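Local coordinates for protein ribokinase (Arabidopsis thaliana, PDB 6ILS) that phosphorylates D-ribose at O-5 with ATP and magnesium, giving D-ribose 5-phosphate for nucleotide and amino acid synthesis or the pentose phosphate pathway, at residues B[7-11]-B[58-62]; B[46-51]-B[79-83]; B[136-140]-B[266-270]; B[150-155]-B[178-183]. One frame throughout, in Å; residues are numbered along the deposited sequence.

Contact 1 joins two neighbouring strands of the main sheet; helices of the other contacts pack on its two sides, contact 3 through strand 138-143. The V7 and F58 side carries helix 41-51 of contact 2, linked to contact 1 by a probable F58 N to H83 O bond of 3.3 Å, and helix 257-270 of contact 3, where G49 touches V267. Contact 4 lies on the opposite side, with V153 CG1 4.0 Å from V139 CG1; its centre is about 24 Å from that of contact 2. A probable 3.0 Å V8 N to L140 O bond links contacts 1 and 3. Contact 1 comes nearest the substrate, the S10 side chain about 5 Å from bound ribose.

Contact 1: residues B[7-11]-B[58-62]; sequences VVGSA and FVGRL
The carbonyl oxygen of V7 is held by two groups of 58-62: V59 N donates to it at 2.7 Å, nearly straight at 175°, and F58 CA adds a CA-H...O contact of 3.4 Å. One step along, G9 N donates to V59 O at 3.0 Å, with the CA-H of V8 beside it. These bonds set V7 next to F58 and V8 next to V59 as parallel bridges. V8 and V59 lie side by side and point the same way, CG2 of V8 resting 3.8 Å from CB of V59. The paired strands belong to the core sheet of the PfkB α/β fold; the chain between them forms strands of the smaller sheet and then helix 41-51, which packs over V7 and F58. Beyond the G9 N bond the two backbones diverge. CG of F58 stands anti to its own nitrogen (chi1 173°), which sends the ring along under the 7-11 backbone, its CZ 3.4 Å from G9 O and close to S10 O. On one face of the same ring lies G60 N, over the centre; a CB on G60 would collide with CZ. Here water takes over: one molecule donates to G9 O at 2.8 Å and accepts from R61 N at 2.8 Å, while a second joins A11 O to R61 O. A11 CB meets L62 CD2 at 3.7 Å. S10 turns away from 58-62, its OG hydrogen-bonded to OE1 of E144, which lines the observed ribose pocket, and to N of G42, predicted to bind substrate.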
# COMPACT_ATOMS: atom_id res chain seq x y z
N VAL B 7 -16.78 -17.96 6.35
CA VAL B 7 -16.57 -17.10 5.20
C VAL B 7 -15.33 -17.56 4.47
O VAL B 7 -14.23 -17.57 5.04
CB VAL B 7 -16.40 -15.61 5.62
CG1 VAL B 7 -16.25 -14.72 4.39
CG2 VAL B 7 -17.59 -15.15 6.50
N VAL B 8 -15.49 -17.96 3.22
CA VAL B 8 -14.36 -18.30 2.39
C VAL B 8 -14.24 -17.22 1.35
O VAL B 8 -15.16 -16.99 0.56
CB VAL B 8 -14.52 -19.69 1.73
CG1 VAL B 8 -13.24 -20.04 0.95
CG2 VAL B 8 -14.82 -20.75 2.80
N GLY B 9 -13.11 -16.52 1.33
CA GLY B 9 -13.01 -15.47 0.36
C GLY B 9 -11.77 -14.62 0.50
O GLY B 9 -10.73 -15.09 0.99
N SER B 10 -11.91 -13.36 0.10
CA SER B 10 -10.78 -12.45 -0.08
C SER B 10 -10.42 -11.59 1.12
O SER B 10 -11.27 -11.23 1.92
CB SER B 10 -11.07 -11.52 -1.23
OG SER B 10 -12.28 -10.81 -0.97
N ALA B 11 -9.14 -11.21 1.18
CA ALA B 11 -8.65 -10.23 2.13
C ALA B 11 -7.75 -9.27 1.37
O ALA B 11 -6.85 -9.70 0.68
CB ALA B 11 -7.89 -10.90 3.28
N PHE B 58 -12.83 -17.28 9.15
CA PHE B 58 -12.46 -16.78 7.84
C PHE B 58 -11.47 -17.75 7.22
O PHE B 58 -10.43 -18.04 7.82
CB PHE B 58 -11.85 -15.37 7.94
CG PHE B 58 -11.30 -14.85 6.63
CD1 PHE B 58 -12.13 -14.74 5.51
CD2 PHE B 58 -9.98 -14.47 6.52
CE1 PHE B 58 -11.65 -14.28 4.30
CE2 PHE B 58 -9.48 -14.00 5.31
CZ PHE B 58 -10.32 -13.89 4.19
N VAL B 59 -11.81 -18.25 6.04
CA VAL B 59 -10.91 -19.09 5.26
C VAL B 59 -10.36 -18.29 4.09
O VAL B 59 -11.10 -17.85 3.19
CB VAL B 59 -11.61 -20.36 4.74
CG1 VAL B 59 -10.63 -21.22 3.92
CG2 VAL B 59 -12.22 -21.13 5.89
N GLY B 60 -9.06 -18.06 4.08
CA GLY B 60 -8.50 -17.18 3.09
C GLY B 60 -7.00 -17.36 2.99
O GLY B 60 -6.42 -18.10 3.78
N ARG B 61 -6.40 -16.67 2.03
CA ARG B 61 -4.96 -16.76 1.75
C ARG B 61 -4.32 -15.39 1.81
O ARG B 61 -4.79 -14.45 1.16
CB ARG B 61 -4.71 -17.36 0.37
CG ARG B 61 -5.12 -18.82 0.26
CD ARG B 61 -4.37 -19.64 1.27
NE ARG B 61 -4.69 -21.06 1.19
CZ ARG B 61 -5.61 -21.65 1.94
NH1 ARG B 61 -6.32 -20.94 2.81
NH2 ARG B 61 -5.83 -22.95 1.80
N LEU B 62 -3.24 -15.29 2.59
CA LEU B 62 -2.51 -14.04 2.75
C LEU B 62 -1.07 -14.21 2.30
O LEU B 62 -0.57 -15.33 2.28
CB LEU B 62 -2.52 -13.60 4.22
CG LEU B 62 -3.89 -13.35 4.83
CD1 LEU B 62 -3.72 -12.93 6.28
CD2 LEU B 62 -4.58 -12.27 4.03
O HOH W 1 -7.99 -15.15 0.29
O HOH W 2 -4.78 -11.80 0.37

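Contact 2: residues B[46-51]-B[79-83]; sequences AACGAK and GCGVH
Sulfur contacts lead here: C80 SG lies against both A47 CB and K51 CE of the helix, 3.6 Å from each. It gets there because SG stands anti to the carbonyl carbon of C80 (chi1 -59°), which lays it along the helix surface. The K51 chain, bent at chi2, passes over C80 with its methylenes, CG also nearing the sulfur, and carries its ammonium onward to the carbonyl oxygens of I296 and M299. The second group is the aliphatic pairing of valine with alanine. V82 sets both methyls against the helix: CG2 sits 3.6 Å from A50 CB, while CG1 reaches A46 CB at 4.1 Å. Both A46 and V82 also touch the F58 side chain, chiefly at its CB, which ties the loop and helix to strand 56-63. Backbone against methyl makes the third group: V82 CG2 lies 3.5 Å from A46 O, C80 O comes within 3.3 Å of A50 CB, and the G81 carbonyl carbon follows behind it. G81 adopts a positive phi (91°), a turn in which a side chain would jam against the C80 carbonyl. Residues 79-83 form the connection from helix 66-75 to strand 87-90, and backbone bonds of C80 to A74 and V82 to L75 hold it to the preceding helix. With no hydrogen bond running between 46-51 and 79-83, the contact rests on close fit: the alanine methyls of A46, A47 and A50 let the loop lie close to the helix, so that short branches and a thiol suffice to fill the interface.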
# COMPACT_ATOMS: atom_id res chain seq x y z
N ALA B 46 -16.47 -11.54 7.29
CA ALA B 46 -16.10 -12.26 8.49
C ALA B 46 -16.03 -11.31 9.69
O ALA B 46 -16.51 -11.64 10.78
CB ALA B 46 -14.75 -12.97 8.31
N ALA B 47 -15.43 -10.14 9.48
CA ALA B 47 -15.38 -9.15 10.57
C ALA B 47 -16.78 -8.78 11.06
O ALA B 47 -17.02 -8.67 12.27
CB ALA B 47 -14.63 -7.91 10.13
N CYS B 48 -17.69 -8.60 10.11
CA CYS B 48 -19.08 -8.28 10.47
C CYS B 48 -19.71 -9.36 11.33
O CYS B 48 -20.26 -9.08 12.40
CB CYS B 48 -19.89 -8.06 9.20
SG CYS B 48 -21.64 -7.79 9.51
N GLY B 49 -19.64 -10.59 10.86
CA GLY B 49 -20.17 -11.72 11.60
C GLY B 49 -19.62 -11.78 13.01
O GLY B 49 -20.38 -11.92 13.96
N ALA B 50 -18.30 -11.66 13.13
CA ALA B 50 -17.62 -11.70 14.44
C ALA B 50 -18.11 -10.58 15.36
O ALA B 50 -18.42 -10.86 16.49
CB ALA B 50 -16.14 -11.63 14.25
N LYS B 51 -18.26 -9.38 14.83
CA LYS B 51 -18.73 -8.21 15.63
C LYS B 51 -20.19 -8.38 16.05
O LYS B 51 -20.55 -7.84 17.07
CB LYS B 51 -18.56 -6.91 14.86
CG LYS B 51 -17.12 -6.49 14.66
CD LYS B 51 -16.93 -5.02 14.85
CE LYS B 51 -15.65 -4.47 14.29
NZ LYS B 51 -15.64 -3.00 14.37
N GLY B 79 -8.83 -7.73 17.59
CA GLY B 79 -9.69 -6.93 16.74
C GLY B 79 -11.12 -7.44 16.80
O GLY B 79 -11.78 -7.37 17.85
N CYS B 80 -11.61 -7.97 15.68
CA CYS B 80 -13.01 -8.37 15.60
C CYS B 80 -13.33 -9.70 16.28
O CYS B 80 -14.48 -9.96 16.61
CB CYS B 80 -13.45 -8.45 14.14
SG CYS B 80 -13.27 -6.91 13.26
N GLY B 81 -12.33 -10.56 16.48
CA GLY B 81 -12.61 -11.84 17.12
C GLY B 81 -12.96 -12.95 16.15
O GLY B 81 -13.60 -13.94 16.50
N VAL B 82 -12.53 -12.79 14.90
CA VAL B 82 -12.71 -13.83 13.90
C VAL B 82 -11.78 -15.00 14.24
O VAL B 82 -10.63 -14.78 14.60
CB VAL B 82 -12.39 -13.31 12.48
CG1 VAL B 82 -12.48 -14.45 11.44
CG2 VAL B 82 -13.30 -12.12 12.11
N HIS B 83 -12.28 -16.23 14.16
CA HIS B 83 -11.39 -17.39 14.26
C HIS B 83 -10.55 -17.51 12.99
O HIS B 83 -11.10 -17.64 11.89
CB HIS B 83 -12.18 -18.67 14.51
CG HIS B 83 -12.88 -18.70 15.83
ND1 HIS B 83 -14.10 -18.08 16.04
CD2 HIS B 83 -12.53 -19.26 17.01
CE1 HIS B 83 -14.47 -18.27 17.29
NE2 HIS B 83 -13.54 -18.98 17.91

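Contact 3: residues B[136-140]-B[266-270]; sequences AGIVL and AVAMV
I138 CD1 meets the peptide carbonyl of A266, 3.7 Å from its O, and V270 CG2 meets that of G137, also 3.7 Å from O; such peptides are the flat groups of this contact, in which no ring takes part. The arrangement is a helix laid on the central sheet of the PfkB α/β fold: strand 138-140 and helix 266-270 run nearly antiparallel, at 165°, with axes 9.4 Å apart. The same helix 257-270 carries, near its start, D259, the predicted proton acceptor. I138 does most of the bridging. CG1 anti to the backbone N (chi1 -172°) carries CD1 out to A266 CB, at 4.0 Å, and toward M269 SD, at 4.1 Å, while CG2 drops onto V270 CB, 3.8 Å away; the two branched side chains cross obliquely. Trimming I138 to an alanine removes both CG2 and CD1, and would probably open a gap between strand and helix, with A266, M269 and V270 losing their shared partner. On the flanking strands, I165 of 164-170 and L5 of 5-8 touch I138 and L140. A CB on G137 would come very close to V270 CG2. At the other end of the strand segment, L140 CD2 rests on the methyl of A266 at 3.6 Å, with CD1 a little farther from the same carbon.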
# COMPACT_ATOMS: atom_id res chain seq x y z
N ALA B 136 -19.91 -26.00 9.10
CA ALA B 136 -20.50 -24.66 9.19
C ALA B 136 -22.00 -24.71 9.49
O ALA B 136 -22.68 -25.70 9.20
CB ALA B 136 -20.26 -23.90 7.90
N GLY B 137 -22.52 -23.63 10.06
CA GLY B 137 -23.96 -23.39 10.11
C GLY B 137 -24.44 -22.67 8.87
O GLY B 137 -25.60 -22.79 8.48
N ILE B 138 -23.53 -21.92 8.23
CA ILE B 138 -23.86 -21.16 7.03
C ILE B 138 -22.55 -20.72 6.40
O ILE B 138 -21.59 -20.43 7.11
CB ILE B 138 -24.79 -19.94 7.35
CG1 ILE B 138 -25.27 -19.28 6.08
CG2 ILE B 138 -24.08 -18.91 8.26
CD1 ILE B 138 -26.57 -18.50 6.25
N VAL B 139 -22.48 -20.71 5.08
CA VAL B 139 -21.24 -20.39 4.39
C VAL B 139 -21.43 -19.20 3.46
O VAL B 139 -22.43 -19.14 2.75
CB VAL B 139 -20.70 -21.62 3.59
CG1 VAL B 139 -19.51 -21.24 2.72
CG2 VAL B 139 -20.34 -22.74 4.54
N LEU B 140 -20.48 -18.25 3.48
CA LEU B 140 -20.54 -17.05 2.64
C LEU B 140 -19.36 -17.00 1.70
O LEU B 140 -18.22 -17.14 2.15
CB LEU B 140 -20.51 -15.75 3.49
CG LEU B 140 -21.55 -15.48 4.55
CD1 LEU B 140 -21.57 -13.96 4.90
CD2 LEU B 140 -22.92 -15.98 4.12
N ALA B 266 -26.97 -13.13 6.92
CA ALA B 266 -26.53 -14.53 7.16
C ALA B 266 -26.59 -14.88 8.65
O ALA B 266 -27.00 -15.96 8.97
CB ALA B 266 -25.16 -14.75 6.60
N VAL B 267 -26.19 -13.95 9.50
CA VAL B 267 -26.20 -14.19 10.96
C VAL B 267 -27.64 -14.32 11.42
O VAL B 267 -27.94 -15.23 12.12
CB VAL B 267 -25.48 -13.04 11.70
CG1 VAL B 267 -25.76 -13.10 13.18
CG2 VAL B 267 -24.00 -13.05 11.41
N ALA B 268 -28.50 -13.44 10.95
CA ALA B 268 -29.92 -13.52 11.34
C ALA B 268 -30.52 -14.83 10.83
O ALA B 268 -31.26 -15.45 11.54
CB ALA B 268 -30.68 -12.34 10.79
N MET B 269 -30.18 -15.21 9.62
CA MET B 269 -30.73 -16.45 9.03
C MET B 269 -30.20 -17.67 9.79
O MET B 269 -31.00 -18.47 10.15
CB MET B 269 -30.38 -16.56 7.56
CG MET B 269 -30.67 -17.90 6.98
SD MET B 269 -30.50 -17.86 5.21
CE MET B 269 -32.08 -17.14 4.80
N VAL B 270 -28.91 -17.73 10.11
CA VAL B 270 -28.38 -18.91 10.85
C VAL B 270 -28.90 -18.95 12.29
O VAL B 270 -28.98 -20.01 12.85
CB VAL B 270 -26.85 -19.00 10.79
CG1 VAL B 270 -26.20 -17.91 11.61
CG2 VAL B 270 -26.37 -20.37 11.18

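Contact 4: residues B[150-155]-B[178-183]; sequences NIQVAK and ELLDSI
K155 NZ pairs with E178 OE2 in a salt bridge at the solvent-exposed border of two helices, the modelled 2.3 Å being so short that its exact length is doubtful. Both chains are extended beyond CG and cross at about a right angle, K155 CE passing close to E178 CG. The helices, 147-158 and 177-180, are two successive connections of the α/β fold, leading from strand 138-143 to 164-170 and from there to 185-187, and they pack together on one side of the central sheet. Within 178-183, S182 OG donates to E178 O at 2.8 Å, nearly straight onto the carbonyl at 174°, so its hydroxyl is satisfied while K155 CG lies against it at 3.6 Å. Next inward comes I151: CD1, at the end of the longer branch, lies 3.7 Å from E178 OE1, and CG1 of that same branch 3.9 Å from L179 CB; the CG2 methyl is close to E178 OE2. Exchanging I151 for an aspartate would probably strip L179 CB of this apolar cover and set a second negative charge near E178, competing for K155. Deeper still, L179 stretches along the first helix, CD1 reaching N150 O and CB at 3.8 and 4.0 Å; N150 spends its ND2 on Q142 O. L179 and I183 go on to L166 in the sheet, while V153 of the first helix covers V139 and L141. A154 CB meets S182 CB at 3.7 Å.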
# COMPACT_ATOMS: atom_id res chain seq x y z
N ASN B 150 -14.44 -21.50 -5.28
CA ASN B 150 -15.84 -21.32 -4.88
C ASN B 150 -16.69 -22.54 -5.20
O ASN B 150 -17.55 -22.92 -4.42
CB ASN B 150 -16.45 -20.09 -5.56
CG ASN B 150 -16.13 -18.80 -4.83
OD1 ASN B 150 -15.90 -18.80 -3.62
ND2 ASN B 150 -16.10 -17.71 -5.57
N ILE B 151 -16.44 -23.13 -6.37
CA ILE B 151 -17.21 -24.30 -6.79
C ILE B 151 -16.98 -25.46 -5.83
O ILE B 151 -17.92 -26.07 -5.35
CB ILE B 151 -16.88 -24.69 -8.24
CG1 ILE B 151 -17.50 -23.68 -9.20
CG2 ILE B 151 -17.40 -26.10 -8.55
CD1 ILE B 151 -16.99 -23.75 -10.61
N GLN B 152 -15.72 -25.72 -5.49
CA GLN B 152 -15.40 -26.81 -4.58
C GLN B 152 -16.00 -26.62 -3.19
O GLN B 152 -16.44 -27.58 -2.56
CB GLN B 152 -13.87 -26.97 -4.48
CG GLN B 152 -13.20 -27.36 -5.80
CD GLN B 152 -11.69 -27.45 -5.68
OE1 GLN B 152 -11.16 -28.18 -4.84
NE2 GLN B 152 -10.99 -26.67 -6.50
N VAL B 153 -16.01 -25.39 -2.70
CA VAL B 153 -16.57 -25.13 -1.37
C VAL B 153 -18.09 -25.35 -1.38
O VAL B 153 -18.64 -26.03 -0.51
CB VAL B 153 -16.24 -23.69 -0.90
CG1 VAL B 153 -17.07 -23.32 0.33
CG2 VAL B 153 -14.75 -23.57 -0.62
N ALA B 154 -18.75 -24.77 -2.36
CA ALA B 154 -20.21 -24.84 -2.44
C ALA B 154 -20.66 -26.30 -2.56
O ALA B 154 -21.58 -26.72 -1.86
CB ALA B 154 -20.71 -24.03 -3.59
N LYS B 155 -19.99 -27.06 -3.42
CA LYS B 155 -20.33 -28.47 -3.61
C LYS B 155 -20.11 -29.28 -2.33
O LYS B 155 -20.88 -30.18 -2.02
CB LYS B 155 -19.52 -29.07 -4.76
CG LYS B 155 -20.04 -28.63 -6.11
CD LYS B 155 -19.32 -29.30 -7.26
CE LYS B 155 -19.87 -28.78 -8.58
NZ LYS B 155 -19.34 -29.51 -9.77
N GLU B 178 -22.16 -24.00 -12.92
CA GLU B 178 -21.78 -25.01 -11.97
C GLU B 178 -21.79 -24.39 -10.57
O GLU B 178 -22.14 -25.04 -9.59
CB GLU B 178 -20.40 -25.56 -12.32
CG GLU B 178 -19.99 -26.74 -11.51
CD GLU B 178 -18.64 -27.24 -11.93
OE1 GLU B 178 -17.98 -26.55 -12.74
OE2 GLU B 178 -18.23 -28.32 -11.46
N LEU B 179 -21.45 -23.11 -10.50
CA LEU B 179 -21.43 -22.43 -9.21
C LEU B 179 -22.85 -22.06 -8.79
O LEU B 179 -23.27 -22.37 -7.67
CB LEU B 179 -20.53 -21.19 -9.26
CG LEU B 179 -20.40 -20.41 -7.94
CD1 LEU B 179 -20.03 -21.32 -6.78
CD2 LEU B 179 -19.41 -19.26 -8.09
N LEU B 180 -23.58 -21.41 -9.68
CA LEU B 180 -24.99 -21.07 -9.44
C LEU B 180 -25.82 -22.29 -9.01
O LEU B 180 -26.67 -22.19 -8.12
CB LEU B 180 -25.61 -20.44 -10.69
CG LEU B 180 -25.02 -19.10 -11.14
CD1 LEU B 180 -25.58 -18.65 -12.48
CD2 LEU B 180 -25.23 -18.01 -10.08
N ASP B 181 -25.56 -23.45 -9.60
CA ASP B 181 -26.29 -24.67 -9.24
C ASP B 181 -25.98 -25.20 -7.86
O ASP B 181 -26.69 -26.06 -7.35
CB ASP B 181 -26.00 -25.80 -10.25
CG ASP B 181 -26.88 -25.73 -11.48
OD1 ASP B 181 -28.04 -25.28 -11.37
OD2 ASP B 181 -26.40 -26.13 -12.57
N SER B 182 -24.91 -24.71 -7.24
CA SER B 182 -24.44 -25.29 -5.99
C SER B 182 -24.66 -24.39 -4.77
O SER B 182 -24.39 -24.79 -3.65
CB SER B 182 -22.94 -25.62 -6.09
OG SER B 182 -22.67 -26.41 -7.23
N ILE B 183 -25.14 -23.18 -5.00
CA ILE B 183 -25.42 -22.26 -3.90
C ILE B 183 -26.91 -22.23 -3.57
O ILE B 183 -27.73 -22.77 -4.33
CB ILE B 183 -24.93 -20.85 -4.23
CG1 ILE B 183 -25.71 -20.29 -5.42
CG2 ILE B 183 -23.42 -20.86 -4.46
CD1 ILE B 183 -25.41 -18.88 -5.77